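Local coordinates for protein enolase from the environmental genome shotgun sequencing of the Sargasso Sea (PDB 2QGY) that is of unknown function but binds magnesium, belongs to the enolase superfamily and probably abstracts the alpha proton of a carboxylate substrate, at residues 37-42 against 109-114; 64-69 against 102-107; 72-77 against 83-88; 277-282 against 286-291. All coordinates share one frame; numbering follows the deposited sequence.

Overall arrangement
Contacts 1, 2 and 3 all lie in the N-terminal domain of the mandelate racemase type, whereas contact 4 belongs to the C-terminal barrel domain. Helix 99-120 serves both contact 1, against strand 37-43, and contact 2, against helix 60-74; their centres are about 10 Å apart and Ile39 packs on Ile67 between them. Along the chain, contact 3 falls within the span bridged by contact 2, which itself falls within that of contact 1; contact 4 follows later. Its centre lies about 16 Å from those of contacts 1 and 2, and helix 99-120 touches it directly, so this helix links the antiparallel sheet to the barrel.

Contact 1 (37-42 against 109-114); sequences IIIKIT and EIALWD
Ala111 carries this contact, its methyl group set against the ends of Ile39 and Ile41 on the strand. Followed from its start, segment 109-114 first offers Glu109, whose CB bond leads away from the strand; its OE2 accepts from Trp113 NE1 at 2.9 Å with an N-H...O angle of 154°. Ile110 turns to the barrel side, touching Ser277 and Leu360. At Ala111 the CB points to the sheet and lies 4.2 Å from Ile41 CD1, with Ile39 CD1 more distant, at 4.5 Å. Both isoleucines have extended chi2 torsions (173° for Ile39, -178° for Ile41), which carry their CD1 atoms out from the strand to the helix. This is the N-terminal domain of the enolase superfamily, an antiparallel sheet with helices packed on it, and a small residue lets helix 99-120 come close: the CA atoms of Ile41 and Ala111 are 6.7 Å apart. Leu112 follows, its CD2 approaching the Ile41 side chain to 4.7 Å at CD1, while the same side chain also touches Ile10. The indole of Trp113 gives its N-H to Glu109 within the ring plane, the same bond met from the other end. Asp114 binds the backbone N of Trp50 through OD2 and that of Leu360 through OD1; OD2 also pairs with Lys118.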
loop_
_atom_site.group_PDB
_atom_site.type_symbol
_atom_site.label_atom_id
_atom_site.label_comp_id
_atom_site.label_asym_id
_atom_site.label_seq_id
_atom_site.Cartn_x
_atom_site.Cartn_y
_atom_site.Cartn_z
ATOM N N ILE A 37 -3.966 -3.434 16.956
ATOM C CA ILE A 37 -2.888 -4.394 16.796
ATOM C C ILE A 37 -1.742 -3.848 17.625
ATOM O O ILE A 37 -1.111 -2.877 17.251
ATOM C CB ILE A 37 -2.450 -4.507 15.318
ATOM C CG1 ILE A 37 -3.662 -4.874 14.440
ATOM C CG2 ILE A 37 -1.238 -5.472 15.188
ATOM C CD1 ILE A 37 -3.392 -4.769 12.895
ATOM N N ILE A 38 -1.487 -4.496 18.748
ATOM C CA ILE A 38 -0.458 -4.049 19.681
ATOM C C ILE A 38 0.572 -5.167 19.790
ATOM O O ILE A 38 0.192 -6.321 19.866
ATOM C CB ILE A 38 -1.087 -3.748 21.027
ATOM C CG1 ILE A 38 -2.046 -2.547 20.854
ATOM C CG2 ILE A 38 -0.000 -3.427 22.043
ATOM C CD1 ILE A 38 -2.804 -2.159 22.077
ATOM N N ILE A 39 1.857 -4.827 19.747
ATOM C CA ILE A 39 2.912 -5.848 19.820
ATOM C C ILE A 39 3.868 -5.597 20.979
ATOM O O ILE A 39 4.040 -4.471 21.434
ATOM C CB ILE A 39 3.705 -5.964 18.476
ATOM C CG1 ILE A 39 4.780 -4.871 18.346
ATOM C CG2 ILE A 39 2.743 -5.916 17.277
ATOM C CD1 ILE A 39 5.686 -5.080 17.118
ATOM N N LYS A 40 4.504 -6.674 21.447
ATOM C CA LYS A 40 5.583 -6.539 22.403
ATOM C C LYS A 40 6.722 -7.419 21.900
ATOM O O LYS A 40 6.519 -8.593 21.620
ATOM C CB LYS A 40 5.143 -7.004 23.799
ATOM C CG LYS A 40 6.191 -6.650 24.828
ATOM C CD LYS A 40 5.844 -7.161 26.247
ATOM C CE LYS A 40 6.309 -8.573 26.477
ATOM N NZ LYS A 40 5.947 -8.953 27.901
ATOM N N ILE A 41 7.899 -6.824 21.785
ATOM C CA ILE A 41 9.122 -7.505 21.349
ATOM C C ILE A 41 10.018 -7.551 22.582
ATOM O O ILE A 41 10.121 -6.559 23.300
ATOM C CB ILE A 41 9.810 -6.706 20.217
ATOM C CG1 ILE A 41 9.016 -6.861 18.896
ATOM C CG2 ILE A 41 11.272 -7.140 20.045
ATOM C CD1 ILE A 41 9.622 -6.152 17.693
ATOM N N THR A 42 10.635 -8.711 22.832
ATOM C CA THR A 42 11.628 -8.866 23.908
ATOM C C THR A 42 12.986 -9.171 23.270
ATOM O O THR A 42 13.090 -10.048 22.400
ATOM C CB THR A 42 11.260 -10.034 24.868
ATOM O OG1 THR A 42 9.891 -9.904 25.270
ATOM C CG2 THR A 42 12.170 -10.002 26.147
ATOM N N GLU A 109 9.153 -0.760 14.325
ATOM C CA GLU A 109 10.097 0.334 14.580
ATOM C C GLU A 109 9.783 1.048 15.878
ATOM O O GLU A 109 10.700 1.428 16.625
ATOM C CB GLU A 109 10.181 1.334 13.422
ATOM C CG GLU A 109 11.460 2.178 13.483
ATOM C CD GLU A 109 11.421 3.368 12.546
ATOM O OE1 GLU A 109 11.443 3.184 11.303
ATOM O OE2 GLU A 109 11.384 4.482 13.088
ATOM N N ILE A 110 8.507 1.237 16.165
ATOM C CA ILE A 110 8.091 1.917 17.391
ATOM C C ILE A 110 8.568 1.100 18.594
ATOM O O ILE A 110 9.056 1.664 19.579
ATOM C CB ILE A 110 6.554 2.119 17.422
ATOM C CG1 ILE A 110 6.163 3.243 16.429
ATOM C CG2 ILE A 110 6.072 2.506 18.862
ATOM C CD1 ILE A 110 4.662 3.335 16.145
ATOM N N ALA A 111 8.432 -0.219 18.524
ATOM C CA ALA A 111 8.938 -1.077 19.637
ATOM C C ALA A 111 10.460 -0.977 19.838
ATOM O O ALA A 111 10.948 -1.035 20.982
ATOM C CB ALA A 111 8.537 -2.518 19.448
ATOM N N LEU A 112 11.198 -0.871 18.732
ATOM C CA LEU A 112 12.657 -0.719 18.810
ATOM C C LEU A 112 13.042 0.636 19.434
ATOM O O LEU A 112 14.036 0.741 20.176
ATOM C CB LEU A 112 13.308 -0.935 17.441
ATOM C CG LEU A 112 13.150 -2.304 16.746
ATOM C CD1 LEU A 112 13.911 -2.363 15.458
ATOM C CD2 LEU A 112 13.534 -3.530 17.652
ATOM N N TRP A 113 12.245 1.670 19.164
ATOM C CA TRP A 113 12.437 2.969 19.807
ATOM C C TRP A 113 12.195 2.890 21.311
ATOM O O TRP A 113 12.925 3.534 22.083
ATOM C CB TRP A 113 11.533 4.055 19.214
ATOM C CG TRP A 113 12.075 4.651 17.938
ATOM C CD1 TRP A 113 11.643 4.390 16.671
ATOM C CD2 TRP A 113 13.154 5.601 17.804
ATOM N NE1 TRP A 113 12.371 5.125 15.750
ATOM C CE2 TRP A 113 13.303 5.870 16.416
ATOM C CE3 TRP A 113 13.994 6.256 18.713
ATOM C CZ2 TRP A 113 14.269 6.748 15.923
ATOM C CZ3 TRP A 113 14.959 7.131 18.215
ATOM C CH2 TRP A 113 15.083 7.372 16.836
ATOM N N ASP A 114 11.172 2.142 21.714
ATOM C CA ASP A 114 10.839 1.971 23.132
ATOM C C ASP A 114 12.051 1.302 23.803
ATOM O O ASP A 114 12.547 1.748 24.865
ATOM C CB ASP A 114 9.591 1.070 23.240
ATOM C CG ASP A 114 9.000 1.017 24.666
ATOM O OD1 ASP A 114 9.201 1.970 25.449
ATOM O OD2 ASP A 114 8.297 0.038 24.992
#

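Contact 2 (64-69 against 102-107); sequences AIIIKE and SSATSA
Ile66 and Ile67 of helix 60-74 close on Ala104 and Ala107 of helix 99-120, and every link across the pair is apolar. The methyl branch CG2 of Ile66 meets Ala104 CB at 3.6 Å. Ile67 comes in with its longer branch: with chi1 at -67°, CG1 lies beside the backbone N and reaches Ala104 CA at 3.6 Å, close to the helix backbone itself. Beyond it, CD1 runs on to Ala107 CB at 4.0 Å, about one turn further along. Two alanines on the facing side permit this approach: the axes of the short segments come within 8.7 Å and cross at -53°, with the CA atoms of Ile67 and Ala104 5.1 Å apart.

Polar interactions lie within helix 99-120 or lead to the barrel domain. Ser106 OG donates to Ser102 O over 2.7 Å, while Ser106 N reaches that oxygen from the opposite face of its carbonyl plane, so two donors grip one acceptor. Ser106 OG also bonds Gly280 N, and Thr105 OG1 bonds Gly280 O, clasping a glycine of the barrel domain.

Ile66 packs on Arg59 of the second subunit. Among the neighbouring elements, Ile67 and Ala107 rest on Ile39 of strand 37-43, and Ile67 also touches Leu16 and Ile18 of strand 13-21.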
loop_
_atom_site.group_PDB
_atom_site.type_symbol
_atom_site.label_atom_id
_atom_site.label_comp_id
_atom_site.label_asym_id
_atom_site.label_seq_id
_atom_site.Cartn_x
_atom_site.Cartn_y
_atom_site.Cartn_z
ATOM N N ALA A 64 -0.631 -8.567 11.094
ATOM C CA ALA A 64 0.059 -9.321 12.160
ATOM C C ALA A 64 1.010 -10.397 11.616
ATOM O O ALA A 64 2.109 -10.614 12.156
ATOM C CB ALA A 64 -0.964 -9.939 13.091
ATOM N N ILE A 65 0.560 -11.109 10.587
ATOM C CA ILE A 65 1.382 -12.117 9.944
ATOM C C ILE A 65 2.637 -11.533 9.292
ATOM O O ILE A 65 3.732 -12.106 9.399
ATOM C CB ILE A 65 0.537 -12.971 8.959
ATOM C CG1 ILE A 65 -0.492 -13.814 9.731
ATOM C CG2 ILE A 65 1.431 -13.810 8.018
ATOM C CD1 ILE A 65 0.079 -14.692 10.838
ATOM N N ILE A 66 2.491 -10.367 8.673
ATOM C CA ILE A 66 3.628 -9.625 8.144
ATOM C C ILE A 66 4.593 -9.191 9.248
ATOM O O ILE A 66 5.801 -9.399 9.120
ATOM C CB ILE A 66 3.167 -8.413 7.285
ATOM C CG1 ILE A 66 2.473 -8.918 6.017
ATOM C CG2 ILE A 66 4.371 -7.528 6.914
ATOM C CD1 ILE A 66 1.727 -7.759 5.295
ATOM N N ILE A 67 4.078 -8.615 10.335
ATOM C CA ILE A 67 4.935 -8.324 11.473
ATOM C C ILE A 67 5.684 -9.581 11.918
ATOM O O ILE A 67 6.889 -9.524 12.180
ATOM C CB ILE A 67 4.111 -7.785 12.700
ATOM C CG1 ILE A 67 3.518 -6.413 12.359
ATOM C CG2 ILE A 67 4.995 -7.691 13.974
ATOM C CD1 ILE A 67 2.451 -5.925 13.360
ATOM N N LYS A 68 4.972 -10.698 12.024
ATOM C CA LYS A 68 5.592 -11.949 12.438
ATOM C C LYS A 68 6.709 -12.373 11.470
ATOM O O LYS A 68 7.798 -12.788 11.907
ATOM C CB LYS A 68 4.549 -13.080 12.551
ATOM C CG LYS A 68 5.191 -14.426 12.976
ATOM C CD LYS A 68 4.164 -15.482 13.388
ATOM C CE LYS A 68 3.969 -16.548 12.301
ATOM N NZ LYS A 68 3.115 -17.738 12.733
ATOM N N GLU A 69 6.462 -12.246 10.166
ATOM C CA GLU A 69 7.493 -12.650 9.200
ATOM C C GLU A 69 8.711 -11.747 9.201
ATOM O O GLU A 69 9.877 -12.209 9.056
ATOM C CB GLU A 69 6.929 -12.765 7.787
ATOM C CG GLU A 69 5.987 -13.953 7.567
ATOM C CD GLU A 69 6.610 -15.314 7.908
ATOM O OE1 GLU A 69 7.790 -15.542 7.566
ATOM O OE2 GLU A 69 5.912 -16.162 8.510
ATOM N N SER A 102 3.360 -0.759 5.709
ATOM C CA SER A 102 3.835 0.401 6.461
ATOM C C SER A 102 3.312 0.339 7.894
ATOM O O SER A 102 4.014 0.783 8.821
ATOM C CB SER A 102 3.388 1.730 5.775
ATOM O OG SER A 102 4.033 1.891 4.509
ATOM N N SER A 103 2.091 -0.187 8.082
ATOM C CA SER A 103 1.575 -0.398 9.460
ATOM C C SER A 103 2.408 -1.454 10.203
ATOM O O SER A 103 2.726 -1.289 11.391
ATOM C CB SER A 103 0.123 -0.847 9.474
ATOM O OG SER A 103 -0.711 0.218 9.070
ATOM N N ALA A 104 2.727 -2.540 9.497
ATOM C CA ALA A 104 3.580 -3.597 10.081
ATOM C C ALA A 104 4.947 -3.057 10.525
ATOM O O ALA A 104 5.369 -3.313 11.649
ATOM C CB ALA A 104 3.775 -4.747 9.086
ATOM N N THR A 105 5.625 -2.315 9.651
ATOM C CA THR A 105 6.982 -1.838 9.952
ATOM C C THR A 105 6.892 -0.753 11.001
ATOM O O THR A 105 7.774 -0.643 11.808
ATOM C CB THR A 105 7.744 -1.289 8.735
ATOM O OG1 THR A 105 7.084 -0.127 8.199
ATOM C CG2 THR A 105 7.805 -2.374 7.647
ATOM N N SER A 106 5.829 0.051 10.983
ATOM C CA SER A 106 5.633 1.045 12.091
ATOM C C SER A 106 5.647 0.373 13.461
ATOM O O SER A 106 6.284 0.876 14.409
ATOM C CB SER A 106 4.294 1.793 11.966
ATOM O OG SER A 106 4.346 2.570 10.800
ATOM N N ALA A 107 4.886 -0.703 13.597
ATOM C CA ALA A 107 4.723 -1.322 14.899
ATOM C C ALA A 107 6.113 -1.787 15.389
ATOM O O ALA A 107 6.450 -1.571 16.542
ATOM C CB ALA A 107 3.746 -2.474 14.846
#

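Contact 3 (72-77 against 83-88); sequences REISNI and KSFYNK
Glu73 and Lys88 form a salt bridge between helices 60-74 and 82-93, which follow each other through a short connection in the N-terminal domain of the enolase fold. Lys88 NZ donates to Glu73 OE2 at 3.0 Å, using the anti lone pair of that oxygen. The two side chains cross at about a right angle, and each is bent at chi2 (66° for Glu73, 75° for Lys88). The bends also bring aliphatic carbons together, with Glu73 CG 3.7 Å from Lys88 CE.

Next to the ion pair is an apolar patch. Ile74 CD1 lies 4.1 Å from Phe85 CD1, at an oblique angle to the ring, and Ile74 CG2 approaches Lys88 CG to 4.4 Å. A chi1 of 68° sets CG1 of Ile74 between the backbone N and the carbonyl carbon, sending the CG1-CD1 branch to Phe85 while CG2 is left beside Lys88. The Phe85 ring also touches Ile108, Glu109 and Leu112 of helix 99-120, and Ile74 rests on Leu13 of strand 13-21. Glu73 also packs on Phe58 of the second subunit.

Further out, a type I turn runs from Ile74 to Ile77. Within it, Ser75 OG donates to Arg72 O at 3.1 Å from above the carbonyl plane.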
loop_
_atom_site.group_PDB
_atom_site.type_symbol
_atom_site.label_atom_id
_atom_site.label_comp_id
_atom_site.label_asym_id
_atom_site.label_seq_id
_atom_site.Cartn_x
_atom_site.Cartn_y
_atom_site.Cartn_z
ATOM N N ARG A 72 10.828 -12.605 12.323
ATOM C CA ARG A 72 11.654 -13.799 12.129
ATOM C C ARG A 72 12.907 -13.440 11.349
ATOM O O ARG A 72 14.022 -13.866 11.700
ATOM C CB ARG A 72 10.879 -14.881 11.391
ATOM C CG ARG A 72 9.839 -15.604 12.227
ATOM C CD ARG A 72 9.257 -16.779 11.436
ATOM N NE ARG A 72 8.099 -17.362 12.112
ATOM C CZ ARG A 72 7.133 -18.057 11.506
ATOM N NH1 ARG A 72 7.154 -18.247 10.190
ATOM N NH2 ARG A 72 6.128 -18.553 12.220
ATOM N N GLU A 73 12.736 -12.643 10.303
ATOM C CA GLU A 73 13.867 -12.253 9.468
ATOM C C GLU A 73 14.890 -11.404 10.220
ATOM O O GLU A 73 16.089 -11.565 10.048
ATOM C CB GLU A 73 13.365 -11.539 8.204
ATOM C CG GLU A 73 14.465 -11.102 7.240
ATOM C CD GLU A 73 15.234 -12.270 6.593
ATOM O OE1 GLU A 73 14.800 -13.444 6.684
ATOM O OE2 GLU A 73 16.281 -11.994 5.968
ATOM N N ILE A 74 14.421 -10.508 11.069
ATOM C CA ILE A 74 15.329 -9.604 11.759
ATOM C C ILE A 74 15.847 -10.114 13.107
ATOM O O ILE A 74 16.778 -9.527 13.652
ATOM C CB ILE A 74 14.693 -8.219 11.954
ATOM C CG1 ILE A 74 13.535 -8.318 12.957
ATOM C CG2 ILE A 74 14.247 -7.660 10.592
ATOM C CD1 ILE A 74 13.176 -7.021 13.647
ATOM N N SER A 75 15.255 -11.190 13.632
ATOM C CA SER A 75 15.525 -11.626 15.022
ATOM C C SER A 75 16.930 -12.197 15.261
ATOM O O SER A 75 17.383 -12.278 16.415
ATOM C CB SER A 75 14.471 -12.631 15.503
ATOM O OG SER A 75 14.508 -13.815 14.729
ATOM N N ASN A 76 17.602 -12.593 14.182
ATOM C CA ASN A 76 18.931 -13.215 14.265
ATOM C C ASN A 76 20.068 -12.242 13.941
ATOM O O ASN A 76 21.242 -12.627 13.943
ATOM C CB ASN A 76 19.001 -14.451 13.346
ATOM C CG ASN A 76 18.229 -14.261 12.024
ATOM O OD1 ASN A 76 17.517 -13.268 11.837
ATOM N ND2 ASN A 76 18.367 -15.223 11.110
ATOM N N ILE A 77 19.708 -10.988 13.655
ATOM C CA ILE A 77 20.682 -9.946 13.354
ATOM C C ILE A 77 21.353 -9.547 14.668
ATOM O O ILE A 77 20.730 -8.921 15.522
ATOM C CB ILE A 77 20.024 -8.707 12.667
ATOM C CG1 ILE A 77 19.357 -9.103 11.333
ATOM C CG2 ILE A 77 21.048 -7.592 12.490
ATOM C CD1 ILE A 77 18.794 -7.932 10.509
ATOM N N LYS A 83 18.339 1.988 13.100
ATOM C CA LYS A 83 18.935 2.256 11.782
ATOM C C LYS A 83 19.131 1.006 10.938
ATOM O O LYS A 83 18.758 1.006 9.766
ATOM C CB LYS A 83 20.262 3.011 11.911
ATOM C CG LYS A 83 20.884 3.386 10.566
ATOM C CD LYS A 83 21.869 4.541 10.699
ATOM C CE LYS A 83 22.788 4.635 9.473
ATOM N NZ LYS A 83 23.909 5.595 9.693
ATOM N N SER A 84 19.715 -0.060 11.493
ATOM C CA SER A 84 19.935 -1.236 10.659
ATOM C C SER A 84 18.595 -1.908 10.329
ATOM O O SER A 84 18.435 -2.492 9.251
ATOM C CB SER A 84 20.968 -2.224 11.255
ATOM O OG SER A 84 20.502 -2.817 12.441
ATOM N N PHE A 85 17.639 -1.820 11.251
ATOM C CA PHE A 85 16.274 -2.279 10.963
ATOM C C PHE A 85 15.718 -1.506 9.749
ATOM O O PHE A 85 15.250 -2.101 8.781
ATOM C CB PHE A 85 15.343 -2.071 12.161
ATOM C CG PHE A 85 13.881 -2.281 11.821
ATOM C CD1 PHE A 85 13.402 -3.564 11.539
ATOM C CD2 PHE A 85 13.001 -1.211 11.752
ATOM C CE1 PHE A 85 12.059 -3.782 11.197
ATOM C CE2 PHE A 85 11.648 -1.437 11.417
ATOM C CZ PHE A 85 11.191 -2.711 11.144
ATOM N N TYR A 86 15.811 -0.191 9.813
ATOM C CA TYR A 86 15.247 0.688 8.758
ATOM C C TYR A 86 15.868 0.348 7.415
ATOM O O TYR A 86 15.165 0.154 6.402
ATOM C CB TYR A 86 15.533 2.149 9.094
ATOM C CG TYR A 86 14.970 3.143 8.092
ATOM C CD1 TYR A 86 13.701 3.707 8.277
ATOM C CD2 TYR A 86 15.705 3.525 6.956
ATOM C CE1 TYR A 86 13.180 4.619 7.366
ATOM C CE2 TYR A 86 15.167 4.467 6.033
ATOM C CZ TYR A 86 13.918 5.005 6.269
ATOM O OH TYR A 86 13.367 5.934 5.392
ATOM N N ASN A 87 17.197 0.220 7.417
ATOM C CA ASN A 87 17.937 -0.164 6.212
ATOM C C ASN A 87 17.563 -1.531 5.660
ATOM O O ASN A 87 17.465 -1.721 4.431
ATOM C CB ASN A 87 19.464 -0.050 6.454
ATOM C CG ASN A 87 19.907 1.382 6.628
ATOM O OD1 ASN A 87 19.219 2.316 6.190
ATOM N ND2 ASN A 87 21.076 1.580 7.242
ATOM N N LYS A 88 17.338 -2.489 6.553
ATOM C CA LYS A 88 16.944 -3.826 6.146
ATOM C C LYS A 88 15.550 -3.807 5.511
ATOM O O LYS A 88 15.319 -4.459 4.500
ATOM C CB LYS A 88 16.941 -4.754 7.352
ATOM C CG LYS A 88 16.367 -6.148 7.104
ATOM C CD LYS A 88 17.334 -7.025 6.324
ATOM C CE LYS A 88 16.828 -8.460 6.282
ATOM N NZ LYS A 88 17.913 -9.420 5.907
#

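Contact 4 (277-282 against 286-291); sequences SGMGGL and IEISNE
The start of a barrel helix and the glycine-rich loop that feeds it make up this contact: segment 277-282 follows strand 271-272 of the enolase-type TIM barrel, and Gly281 occupies the N-cap of helix 282-294. Across the segments, Ile286 N donates to Leu282 O at 2.9 Å with an N-H...O angle of 170°, a nearly straight bond of the first helical turn. The Ile286 side chain lies close to the same oxygen, CG1 being 3.2 Å from Leu282 O.

Further from the helix start, Met279 folds back against the helix. Its CB is directed to the helix, and the bend at chi2 (81°) followed by an extended chi3 places the terminal CE 4.2 Å from Ile288 CG2. This apolar touch joins the loop to the second turn of the helix. Between Met279 and the N-cap the chain passes through Gly280, whose positive phi of 136° would press a side chain against the carbonyl of Met279, a conformation that suits glycine.

The N-terminal end of the helix is met by an acid of the other domain: Glu109 OE2 accepts from the backbone N of Ile283 and, weakly, from that of Leu282. The amino end of the helix would be expected to favour the charged form of this carboxylate. Around the contact, Leu282 packs on Ile110 and Trp113 of helix 99-120 and on Val317 of helix 309-320, Ile286 also meets helix 309-320, and Met279 and Ile288 both lean on Phe260 of helix 257-265.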
loop_
_atom_site.group_PDB
_atom_site.type_symbol
_atom_site.label_atom_id
_atom_site.label_comp_id
_atom_site.label_asym_id
_atom_site.label_seq_id
_atom_site.Cartn_x
_atom_site.Cartn_y
_atom_site.Cartn_z
ATOM N N SER A 277 1.149 5.388 13.446
ATOM C CA SER A 277 1.396 3.958 13.407
ATOM C C SER A 277 1.183 3.425 11.987
ATOM O O SER A 277 1.090 2.217 11.763
ATOM C CB SER A 277 0.454 3.263 14.365
ATOM O OG SER A 277 0.959 3.388 15.690
ATOM N N GLY A 278 1.116 4.337 11.015
ATOM C CA GLY A 278 0.893 3.912 9.640
ATOM C C GLY A 278 1.896 4.434 8.636
ATOM O O GLY A 278 1.929 3.953 7.497
ATOM N N MET A 279 2.729 5.400 9.015
ATOM C CA MET A 279 3.601 6.054 8.026
ATOM C C MET A 279 4.721 5.113 7.557
ATOM O O MET A 279 5.188 5.213 6.421
ATOM C CB MET A 279 4.156 7.398 8.585
ATOM C CG MET A 279 5.297 8.051 7.753
ATOM S SD MET A 279 4.669 8.978 6.334
ATOM C CE MET A 279 6.243 9.589 5.626
ATOM N N GLY A 280 5.113 4.190 8.436
ATOM C CA GLY A 280 6.227 3.258 8.177
ATOM C C GLY A 280 7.126 3.149 9.394
ATOM O O GLY A 280 7.739 2.088 9.651
ATOM N N GLY A 281 7.195 4.246 10.159
ATOM C CA GLY A 281 7.999 4.280 11.391
ATOM C C GLY A 281 8.234 5.710 11.832
ATOM O O GLY A 281 7.757 6.664 11.175
ATOM N N LEU A 282 9.001 5.876 12.918
ATOM C CA LEU A 282 9.264 7.207 13.467
ATOM C C LEU A 282 10.336 7.988 12.709
ATOM O O LEU A 282 10.254 9.223 12.617
ATOM C CB LEU A 282 9.595 7.115 14.956
ATOM C CG LEU A 282 8.452 6.462 15.745
ATOM C CD1 LEU A 282 8.745 6.721 17.213
ATOM C CD2 LEU A 282 7.066 7.069 15.364
ATOM N N ILE A 286 9.599 11.770 11.438
ATOM C CA ILE A 286 10.539 12.844 11.789
ATOM C C ILE A 286 11.224 13.466 10.567
ATOM O O ILE A 286 11.374 14.683 10.508
ATOM C CB ILE A 286 11.600 12.337 12.792
ATOM C CG1 ILE A 286 10.968 11.968 14.148
ATOM C CG2 ILE A 286 12.713 13.364 12.964
ATOM C CD1 ILE A 286 10.338 13.130 14.911
ATOM N N GLU A 287 11.633 12.641 9.605
ATOM C CA GLU A 287 12.256 13.134 8.377
ATOM C C GLU A 287 11.300 14.040 7.602
ATOM O O GLU A 287 11.679 15.127 7.168
ATOM C CB GLU A 287 12.697 11.971 7.489
ATOM C CG GLU A 287 13.452 12.399 6.214
ATOM C CD GLU A 287 14.573 13.408 6.490
ATOM O OE1 GLU A 287 15.409 13.144 7.394
ATOM O OE2 GLU A 287 14.636 14.454 5.786
ATOM N N ILE A 288 10.061 13.594 7.441
ATOM C CA ILE A 288 9.079 14.419 6.747
ATOM C C ILE A 288 8.679 15.666 7.552
ATOM O O ILE A 288 8.417 16.715 6.966
ATOM C CB ILE A 288 7.860 13.620 6.266
ATOM C CG1 ILE A 288 7.215 14.347 5.083
ATOM C CG2 ILE A 288 6.847 13.387 7.390
ATOM C CD1 ILE A 288 8.104 14.233 3.766
ATOM N N SER A 289 8.680 15.587 8.880
ATOM C CA SER A 289 8.384 16.759 9.708
ATOM C C SER A 289 9.427 17.847 9.455
ATOM O O SER A 289 9.112 19.025 9.284
ATOM C CB SER A 289 8.338 16.387 11.193
ATOM O OG SER A 289 7.232 15.543 11.467
ATOM N N ASN A 290 10.677 17.430 9.355
ATOM C CA ASN A 290 11.791 18.378 9.171
ATOM C C ASN A 290 11.717 19.044 7.791
ATOM O O ASN A 290 11.813 20.279 7.667
ATOM C CB ASN A 290 13.125 17.632 9.361
ATOM C CG ASN A 290 13.363 17.190 10.811
ATOM O OD1 ASN A 290 14.319 16.430 11.087
ATOM N ND2 ASN A 290 12.523 17.655 11.745
ATOM N N GLU A 291 11.508 18.239 6.751
ATOM C CA GLU A 291 11.335 18.800 5.411
ATOM C C GLU A 291 10.116 19.710 5.332
ATOM O O GLU A 291 10.182 20.780 4.714
ATOM C CB GLU A 291 11.272 17.686 4.353
ATOM C CG GLU A 291 12.545 16.842 4.339
ATOM C CD GLU A 291 12.497 15.687 3.367
ATOM O OE1 GLU A 291 11.713 15.737 2.396
ATOM O OE2 GLU A 291 13.269 14.713 3.572
#